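Local coordinates for protein putative mandelate racemase (Salmonella typhimurium, PDB 2O56) that is of unproven function but binds magnesium and, as a member of the enolase superfamily, may act as a hydro-lyase, at residues 10-18 / 352-361; 40-48 / 93-101. All blocks are in the same frame, centred on the assembly; numbering follows the deposited sequence.

Interaction 1 of 2, residues 10-18 / 352-361; sequences DIIDVANDF and YALLEPNTQT
F18 meets P357 because its chi1 of -65° sets CG anti to the carbonyl carbon, which carries the ring against the short helix 356-359. P357 CB then stands 3.6 Å from the centroid of the F18 ring and only 9° off the ring normal, a CH-pi contact over the middle of one face. The rim of the ring reaches further: F18 CZ lies 4.0 Å from Y352 CB, the carbonyl oxygen of Y352 sits at the ring edge, and F18 CE2 packs 3.8 Å from N358 CB. N358 holds CG anti to its backbone N (chi1 -168°), which turns ND2 back to bond A353 O at 3.0 Å, tying the helix to the turn before it.

Polar contact is relayed by one water, which accepts from D17 N and from Q360 NE2 and lies close to P357 O, at a rather short 2.5 Å to be read with caution; no direct hydrogen bond joins the two segments. Towards the strand, T361 CG2 touches V14 CG1 at 4.0 Å, while T361 OG1 bonds N358 O almost in line with the carbonyl. W25 meets both F18 and Y352 edge to face, extending the aromatic cluster, and Y352 OH bonds G326 O. The pairing is a domain interface of the enolase superfamily: the chain leaving the first strand of the N-terminal domain rests on a short helix that follows strand 347-350, late in the barrel domain.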
# COMPACT_ATOMS: atom_id res chain seq x y z
N ASP A 10 28.28 41.42 0.82
CA ASP A 10 28.46 41.81 -0.56
C ASP A 10 27.98 40.68 -1.43
O ASP A 10 28.34 39.53 -1.21
CB ASP A 10 29.93 42.10 -0.85
CG ASP A 10 30.53 43.09 0.12
OD1 ASP A 10 30.11 44.26 0.10
OD2 ASP A 10 31.41 42.71 0.92
N ILE A 11 27.15 41.02 -2.41
CA ILE A 11 26.69 40.04 -3.38
C ILE A 11 27.35 40.35 -4.72
O ILE A 11 27.08 41.39 -5.33
CB ILE A 11 25.14 40.01 -3.46
CG1 ILE A 11 24.56 39.71 -2.07
CG2 ILE A 11 24.69 38.92 -4.42
CD1 ILE A 11 24.21 40.92 -1.23
N ILE A 12 28.24 39.46 -5.14
CA ILE A 12 29.22 39.74 -6.19
C ILE A 12 28.90 39.01 -7.51
O ILE A 12 28.83 37.78 -7.56
CB ILE A 12 30.67 39.39 -5.71
CG1 ILE A 12 31.01 40.20 -4.46
CG2 ILE A 12 31.70 39.65 -6.81
CD1 ILE A 12 32.10 39.64 -3.60
N ASP A 13 28.70 39.79 -8.57
CA ASP A 13 28.49 39.24 -9.90
C ASP A 13 29.86 39.10 -10.58
O ASP A 13 30.37 40.04 -11.18
CB ASP A 13 27.59 40.21 -10.68
CG ASP A 13 27.04 39.60 -11.97
OD1 ASP A 13 27.21 38.39 -12.22
OD2 ASP A 13 26.41 40.36 -12.73
N VAL A 14 30.44 37.91 -10.46
CA VAL A 14 31.88 37.68 -10.67
C VAL A 14 32.25 37.90 -12.13
O VAL A 14 31.76 37.18 -13.02
CB VAL A 14 32.29 36.24 -10.22
CG1 VAL A 14 33.75 35.90 -10.62
CG2 VAL A 14 32.05 36.07 -8.71
N ALA A 15 33.08 38.92 -12.38
CA ALA A 15 33.61 39.22 -13.73
C ALA A 15 34.62 38.18 -14.17
O ALA A 15 35.50 37.80 -13.40
CB ALA A 15 34.25 40.62 -13.77
N ASN A 16 34.50 37.74 -15.41
CA ASN A 16 35.23 36.56 -15.88
C ASN A 16 35.43 36.55 -17.39
O ASN A 16 34.64 37.14 -18.14
CB ASN A 16 34.52 35.26 -15.45
CG ASN A 16 33.11 35.14 -16.02
OD1 ASN A 16 32.14 35.50 -15.36
ND2 ASN A 16 33.00 34.63 -17.25
N ASP A 17 36.45 35.84 -17.82
CA ASP A 17 36.83 35.85 -19.23
C ASP A 17 36.16 34.82 -20.12
O ASP A 17 36.45 34.76 -21.32
CB ASP A 17 38.35 35.86 -19.38
CG ASP A 17 38.92 37.26 -19.29
OD1 ASP A 17 39.36 37.78 -20.34
OD2 ASP A 17 38.89 37.86 -18.18
N PHE A 18 35.23 34.04 -19.57
CA PHE A 18 34.32 33.25 -20.39
C PHE A 18 33.28 34.12 -21.11
O PHE A 18 32.08 34.06 -20.83
CB PHE A 18 33.64 32.14 -19.58
CG PHE A 18 34.59 31.09 -19.05
CD1 PHE A 18 35.41 30.37 -19.92
CD2 PHE A 18 34.64 30.80 -17.69
CE1 PHE A 18 36.28 29.38 -19.43
CE2 PHE A 18 35.50 29.83 -17.19
CZ PHE A 18 36.32 29.11 -18.06
N TYR A 352 36.35 23.14 -18.09
CA TYR A 352 36.48 24.59 -17.91
C TYR A 352 37.05 24.96 -16.54
O TYR A 352 37.65 26.02 -16.38
CB TYR A 352 35.12 25.29 -18.11
CG TYR A 352 34.26 25.21 -16.87
CD1 TYR A 352 34.43 26.12 -15.81
CD2 TYR A 352 33.29 24.22 -16.74
CE1 TYR A 352 33.68 26.02 -14.67
CE2 TYR A 352 32.52 24.13 -15.59
CZ TYR A 352 32.72 25.03 -14.56
OH TYR A 352 31.96 24.94 -13.41
N ALA A 353 36.86 24.08 -15.56
CA ALA A 353 37.26 24.31 -14.18
C ALA A 353 38.79 24.35 -14.03
O ALA A 353 39.32 24.92 -13.07
CB ALA A 353 36.67 23.24 -13.29
N LEU A 354 39.48 23.71 -14.97
CA LEU A 354 40.95 23.68 -15.01
C LEU A 354 41.54 24.92 -15.68
O LEU A 354 42.73 25.19 -15.55
CB LEU A 354 41.41 22.43 -15.78
CG LEU A 354 40.99 21.05 -15.29
CD1 LEU A 354 41.27 20.00 -16.38
CD2 LEU A 354 41.73 20.71 -14.01
N LEU A 355 40.69 25.65 -16.40
CA LEU A 355 41.16 26.67 -17.34
C LEU A 355 41.33 28.02 -16.66
O LEU A 355 40.67 28.32 -15.67
CB LEU A 355 40.18 26.79 -18.51
CG LEU A 355 39.99 25.54 -19.36
CD1 LEU A 355 39.01 25.83 -20.48
CD2 LEU A 355 41.32 25.04 -19.91
N GLU A 356 42.16 28.86 -17.27
CA GLU A 356 42.49 30.19 -16.77
C GLU A 356 41.37 31.10 -16.39
O GLU A 356 41.37 31.61 -15.34
CB GLU A 356 43.39 30.91 -17.74
CG GLU A 356 44.79 30.48 -17.62
CD GLU A 356 45.43 31.11 -16.45
OE1 GLU A 356 45.29 32.34 -16.35
OE2 GLU A 356 46.07 30.40 -15.63
N PRO A 357 40.42 31.33 -17.27
CA PRO A 357 39.29 32.21 -16.93
C PRO A 357 38.46 31.77 -15.70
O PRO A 357 37.83 32.62 -15.05
CB PRO A 357 38.41 32.17 -18.19
CG PRO A 357 39.34 31.76 -19.29
CD PRO A 357 40.31 30.82 -18.66
N ASN A 358 38.49 30.47 -15.40
CA ASN A 358 37.93 29.97 -14.15
C ASN A 358 38.85 30.19 -12.95
O ASN A 358 38.46 30.79 -11.95
CB ASN A 358 37.57 28.49 -14.27
CG ASN A 358 36.72 28.00 -13.10
OD1 ASN A 358 35.63 28.50 -12.86
ND2 ASN A 358 37.25 27.03 -12.36
N THR A 359 40.07 29.67 -13.05
CA THR A 359 40.92 29.56 -11.88
C THR A 359 41.44 30.90 -11.41
O THR A 359 41.70 31.08 -10.22
CB THR A 359 42.11 28.61 -12.11
OG1 THR A 359 42.89 29.09 -13.20
CG2 THR A 359 41.62 27.21 -12.41
N GLN A 360 41.58 31.85 -12.33
CA GLN A 360 42.13 33.17 -12.02
C GLN A 360 41.17 34.03 -11.21
O GLN A 360 41.57 35.04 -10.66
CB GLN A 360 42.60 33.90 -13.29
CG GLN A 360 41.53 34.76 -14.00
CD GLN A 360 41.86 35.10 -15.47
OE1 GLN A 360 43.00 34.97 -15.92
NE2 GLN A 360 40.84 35.55 -16.21
N THR A 361 39.91 33.62 -11.12
CA THR A 361 38.93 34.34 -10.30
C THR A 361 39.25 34.23 -8.82
O THR A 361 38.84 35.10 -8.05
CB THR A 361 37.45 33.89 -10.54
OG1 THR A 361 37.28 32.51 -10.20
CG2 THR A 361 37.03 34.10 -11.98
O HOH W 1 38.12 35.08 -15.53

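Interaction 2 of 2, residues 40-48 / 93-101; sequences GFGEVGLAY and GIFSAAMSG
L46 and I94 set their side chains at about a right angle, and their ends meet at L46 CD1 and I94 CD1, 3.7 Å apart. I94 starts out pointing away from the 40-48 segment; chi1 sets its CG1 anti to the carbonyl carbon and chi2 (-55°) folds CD1 back to L46. Nearly one helical turn on, A97 points its methyl toward the other segment, between two partners: L46 CG lies 3.7 Å from A97 CB, and V44 CG1 lies 3.9 Å from the same atom. V44 CG1 also rests on the carbonyl oxygen of A97, so this valine packs on the helix backbone as well as on the methyl.

Toward the beginning of the strand, backbone meets backbone. The axes of strand 40-44 and helix 93-101 run nearly antiparallel, at 167°, and approach to 6.4 Å. Two glycines take part in the tightest approach: G42 CA is 3.3 Å from G101 O in a CA-H...O contact with an angle of 167° at the hydrogen, and G101 CA makes a more bent one to E43 O. E43 directs its side chain away from the helix, where its carboxylate accepts from the backbone N of G327 and S330. I94 also packs on I94 of the second subunit, and L46 on W87 of that subunit.

The helix thus packs on the edge strand of the antiparallel sheet in the enolase-type N-terminal domain. No conventional hydrogen bond crosses the contact, and E43 O is buried without a conventional partner. Cohesion therefore rests on methyl packing and glycine CA-H...O contacts, a chemistry that depends on close backbone approach.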
# COMPACT_ATOMS: atom_id res chain seq x y z
N GLY A 40 33.60 35.60 5.17
CA GLY A 40 33.30 34.29 4.60
C GLY A 40 32.92 34.37 3.14
O GLY A 40 32.25 35.31 2.72
N PHE A 41 33.32 33.37 2.36
CA PHE A 41 32.97 33.34 0.93
C PHE A 41 32.08 32.11 0.58
O PHE A 41 32.37 30.98 0.97
CB PHE A 41 34.24 33.30 0.07
CG PHE A 41 35.02 34.60 0.04
CD1 PHE A 41 34.99 35.42 -1.09
CD2 PHE A 41 35.83 34.98 1.12
CE1 PHE A 41 35.72 36.61 -1.13
CE2 PHE A 41 36.56 36.16 1.08
CZ PHE A 41 36.52 36.97 -0.04
N GLY A 42 31.00 32.38 -0.15
CA GLY A 42 30.10 31.34 -0.63
C GLY A 42 29.76 31.57 -2.08
O GLY A 42 30.03 32.63 -2.64
N GLU A 43 29.16 30.57 -2.72
CA GLU A 43 28.80 30.68 -4.10
C GLU A 43 27.31 30.32 -4.29
O GLU A 43 26.81 29.40 -3.65
CB GLU A 43 29.71 29.78 -4.93
CG GLU A 43 29.44 29.87 -6.39
CD GLU A 43 30.54 29.32 -7.21
OE1 GLU A 43 31.65 29.17 -6.67
OE2 GLU A 43 30.28 29.03 -8.41
N VAL A 44 26.63 31.08 -5.14
CA VAL A 44 25.22 30.83 -5.47
C VAL A 44 25.22 30.04 -6.77
O VAL A 44 25.62 30.57 -7.81
CB VAL A 44 24.45 32.16 -5.70
CG1 VAL A 44 23.01 31.90 -6.17
CG2 VAL A 44 24.48 33.04 -4.44
N GLY A 45 24.80 28.78 -6.72
CA GLY A 45 25.01 27.85 -7.84
C GLY A 45 23.97 27.91 -8.95
O GLY A 45 23.22 26.95 -9.16
N LEU A 46 23.94 29.05 -9.65
CA LEU A 46 23.03 29.27 -10.77
C LEU A 46 23.81 29.83 -11.97
O LEU A 46 23.28 30.65 -12.73
CB LEU A 46 21.91 30.25 -10.35
CG LEU A 46 20.91 29.80 -9.27
CD1 LEU A 46 20.01 30.95 -8.82
CD2 LEU A 46 20.05 28.62 -9.78
N ALA A 47 25.06 29.41 -12.14
CA ALA A 47 25.96 30.07 -13.11
C ALA A 47 25.56 29.84 -14.58
O ALA A 47 25.94 30.61 -15.46
CB ALA A 47 27.41 29.65 -12.86
N TYR A 48 24.78 28.79 -14.82
CA TYR A 48 24.30 28.42 -16.16
C TYR A 48 22.79 28.32 -16.06
O TYR A 48 22.22 28.50 -14.97
CB TYR A 48 24.89 27.07 -16.59
CG TYR A 48 24.71 26.04 -15.53
CD1 TYR A 48 23.62 25.18 -15.55
CD2 TYR A 48 25.59 25.95 -14.46
CE1 TYR A 48 23.42 24.26 -14.54
CE2 TYR A 48 25.39 25.05 -13.45
CZ TYR A 48 24.31 24.21 -13.49
OH TYR A 48 24.12 23.30 -12.49
N GLY A 93 14.45 26.31 -6.33
CA GLY A 93 15.86 26.33 -6.73
C GLY A 93 16.57 27.68 -6.60
O GLY A 93 17.70 27.74 -6.15
N ILE A 94 15.90 28.75 -6.99
CA ILE A 94 16.44 30.10 -6.77
C ILE A 94 16.54 30.42 -5.28
O ILE A 94 17.58 30.92 -4.80
CB ILE A 94 15.55 31.19 -7.40
CG1 ILE A 94 15.21 30.85 -8.85
CG2 ILE A 94 16.18 32.61 -7.19
CD1 ILE A 94 16.41 30.59 -9.78
N PHE A 95 15.47 30.14 -4.54
CA PHE A 95 15.47 30.38 -3.11
C PHE A 95 16.62 29.63 -2.42
O PHE A 95 17.42 30.21 -1.70
CB PHE A 95 14.14 29.98 -2.49
CG PHE A 95 13.93 30.61 -1.15
CD1 PHE A 95 13.19 31.77 -1.05
CD2 PHE A 95 14.53 30.09 -0.01
CE1 PHE A 95 13.03 32.37 0.17
CE2 PHE A 95 14.36 30.73 1.22
CZ PHE A 95 13.60 31.85 1.29
N SER A 96 16.70 28.33 -2.71
CA SER A 96 17.69 27.43 -2.15
C SER A 96 19.12 27.84 -2.48
O SER A 96 19.98 27.83 -1.60
CB SER A 96 17.48 26.02 -2.66
OG SER A 96 18.42 25.14 -2.10
N ALA A 97 19.38 28.19 -3.74
CA ALA A 97 20.73 28.57 -4.18
C ALA A 97 21.24 29.84 -3.49
O ALA A 97 22.43 29.95 -3.15
CB ALA A 97 20.80 28.71 -5.70
N ALA A 98 20.35 30.78 -3.23
CA ALA A 98 20.72 31.95 -2.43
C ALA A 98 20.99 31.64 -0.96
O ALA A 98 21.94 32.17 -0.41
CB ALA A 98 19.70 33.06 -2.58
N MET A 99 20.16 30.79 -0.35
CA MET A 99 20.41 30.26 0.99
C MET A 99 21.77 29.60 1.07
O MET A 99 22.48 29.73 2.06
CB MET A 99 19.37 29.21 1.37
CG MET A 99 18.06 29.75 1.91
SD MET A 99 16.90 28.39 2.11
CE MET A 99 17.27 27.87 3.79
N SER A 100 22.10 28.84 0.03
CA SER A 100 23.31 28.03 -0.02
C SER A 100 24.55 28.90 -0.02
O SER A 100 25.49 28.64 0.72
CB SER A 100 23.31 27.15 -1.28
OG SER A 100 22.13 26.35 -1.34
N GLY A 101 24.55 29.94 -0.86
CA GLY A 101 25.65 30.89 -0.92
C GLY A 101 25.96 31.48 0.43
O GLY A 101 27.11 31.50 0.85

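From the N terminus, strand 6-13 leads into the 10-18 segment, which waits more than 330 residues for its partner 352-361. Interaction 1 thus closes a very long loop, linking the N-terminal domain to a late part of the barrel domain. Within that span strand 28-34 pairs with strand 39-44, and interaction 2 closes a much shorter loop, 45 residues, setting helix 93-114 on the edge strand of the same antiparallel sheet. The smaller loop lies wholly inside the larger, with no crossing. Both reach the same sheet, yet with centres 15 Å apart and nearest atoms about 5 Å apart they do not touch: interaction 2 builds the N-terminal domain, and interaction 1 fastens it to the barrel.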